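Regulator of polyketide synthase expression (Bifidobacterium adolescentis, PDB 3ONQ) is of unknown function but probably binds DNA through a C-terminal helix-turn-helix domain of the PucR type and regulates polyketide synthase expression. Local coordinates at residues L200-S203 with T204-Y208. Sequence-based numbering, arbitrary orientation.
Sequences LTVS and TFLKY
Thr-204 grips the carbonyl of Leu-200 twice: its N donates to Leu-200 O at 2.8 Å, and its OG1 donates to the same Leu-200 O at 2.7 Å. The two donors come from opposite faces of the carbonyl plane, the hydroxyl 35° out of it. What lets the hydroxyl bend back is chi1 of -58°, with OG1 beside its own backbone N; Leu-200 CD1 then lies alongside Thr-204 OG1 at 3.7 Å. A valine here would probably leave Leu-200 O with the backbone N-H as its one donor from this turn and a buried methyl pressed against that oxygen. Phe-205 N bonds to Thr-201 O at 2.9 Å, while its ring is turned to Thr-215 and Leu-230. Leu-206 N bonds to Val-202 O, and Leu-206 CD1 runs beside Val-202 CG1 at 4.0 Å. Lys-207 N donates to Ser-203 O, and Tyr-208, the first residue to leave helical phi/psi, still gives its N-H to Thr-204 O. Within the helix-turn-helix domain, helix 198-207 sets Val-202 against Leu-230 of helix 223-237, Leu-206 against Leu-250 of helix 244-261, and Leu-200 against Leu-219 of helix 212-219; Ser-203 OG hydrogen-bonds Arg-258 on helix 244-261.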
loop_
_atom_site.group_PDB
_atom_site.type_symbol
_atom_site.label_atom_id
_atom_site.label_comp_id
_atom_site.label_asym_id
_atom_site.label_seq_id
_atom_site.Cartn_x
_atom_site.Cartn_y
_atom_site.Cartn_z
ATOM N N LEU B 200 17.294 -27.760 1.940
ATOM C CA LEU B 200 18.370 -28.233 2.796
ATOM C C LEU B 200 19.606 -28.549 1.961
ATOM O O LEU B 200 20.728 -28.244 2.368
ATOM C CB LEU B 200 17.932 -29.464 3.577
ATOM C CG LEU B 200 19.010 -30.142 4.419
ATOM C CD1 LEU B 200 19.489 -29.209 5.527
ATOM C CD2 LEU B 200 18.449 -31.434 4.998
ATOM N N THR B 201 19.397 -29.129 0.781
ATOM C CA THR B 201 20.517 -29.571 -0.059
ATOM C C THR B 201 21.281 -28.401 -0.653
ATOM O O THR B 201 22.512 -28.397 -0.657
ATOM C CB THR B 201 20.069 -30.515 -1.197
ATOM O OG1 THR B 201 19.355 -31.619 -0.642
ATOM C CG2 THR B 201 21.290 -31.045 -1.956
ATOM N N VAL B 202 20.560 -27.410 -1.163
ATOM C CA VAL B 202 21.203 -26.202 -1.673
ATOM C C VAL B 202 21.947 -25.490 -0.539
ATOM O O VAL B 202 23.092 -25.079 -0.682
ATOM C CB VAL B 202 20.143 -25.235 -2.266
ATOM C CG1 VAL B 202 20.762 -23.884 -2.583
ATOM C CG2 VAL B 202 19.499 -25.846 -3.508
ATOM N N SER B 203 21.276 -25.337 0.595
ATOM C CA SER B 203 21.875 -24.649 1.725
ATOM C C SER B 203 23.161 -25.358 2.139
ATOM O O SER B 203 24.196 -24.733 2.369
ATOM C CB SER B 203 20.898 -24.652 2.895
ATOM O OG SER B 203 21.496 -24.052 4.025
ATOM N N THR B 204 23.085 -26.680 2.242
ATOM C CA THR B 204 24.225 -27.454 2.697
ATOM C C THR B 204 25.340 -27.383 1.660
ATOM O O THR B 204 26.499 -27.268 2.007
ATOM C CB THR B 204 23.844 -28.932 2.927
ATOM O OG1 THR B 204 22.776 -29.016 3.878
ATOM C CG2 THR B 204 25.030 -29.705 3.435
ATOM N N PHE B 205 24.978 -27.420 0.388
ATOM C CA PHE B 205 25.960 -27.388 -0.679
ATOM C C PHE B 205 26.761 -26.094 -0.646
ATOM O O PHE B 205 27.968 -26.119 -0.750
ATOM C CB PHE B 205 25.236 -27.528 -2.012
ATOM C CG PHE B 205 26.127 -27.466 -3.216
ATOM C CD1 PHE B 205 26.890 -28.549 -3.589
ATOM C CD2 PHE B 205 26.175 -26.334 -3.995
ATOM C CE1 PHE B 205 27.687 -28.492 -4.698
ATOM C CE2 PHE B 205 26.971 -26.282 -5.105
ATOM C CZ PHE B 205 27.727 -27.361 -5.454
ATOM N N LEU B 206 26.075 -24.974 -0.470
ATOM C CA LEU B 206 26.719 -23.672 -0.394
ATOM C C LEU B 206 27.618 -23.528 0.825
ATOM O O LEU B 206 28.713 -23.013 0.737
ATOM C CB LEU B 206 25.679 -22.558 -0.424
ATOM C CG LEU B 206 24.889 -22.400 -1.720
ATOM C CD1 LEU B 206 23.772 -21.414 -1.549
ATOM C CD2 LEU B 206 25.761 -22.015 -2.878
ATOM N N LYS B 207 27.137 -24.026 1.953
ATOM C CA LYS B 207 27.839 -23.960 3.216
ATOM C C LYS B 207 29.145 -24.718 3.146
ATOM O O LYS B 207 30.143 -24.305 3.707
ATOM C CB LYS B 207 26.966 -24.534 4.322
ATOM C CG LYS B 207 27.621 -24.581 5.671
ATOM C CD LYS B 207 26.666 -25.093 6.726
ATOM C CE LYS B 207 27.370 -25.293 8.053
ATOM N NZ LYS B 207 26.419 -25.565 9.165
ATOM N N TYR B 208 29.125 -25.833 2.438
ATOM C CA TYR B 208 30.250 -26.746 2.394
ATOM C C TYR B 208 31.168 -26.541 1.214
ATOM O O TYR B 208 31.853 -27.451 0.800
ATOM C CB TYR B 208 29.803 -28.194 2.518
ATOM C CG TYR B 208 29.464 -28.547 3.934
ATOM C CD1 TYR B 208 28.234 -28.233 4.465
ATOM C CD2 TYR B 208 30.387 -29.165 4.753
ATOM C CE1 TYR B 208 27.926 -28.533 5.757
ATOM C CE2 TYR B 208 30.083 -29.480 6.048
ATOM C CZ TYR B 208 28.854 -29.157 6.548
ATOM O OH TYR B 208 28.541 -29.457 7.847
#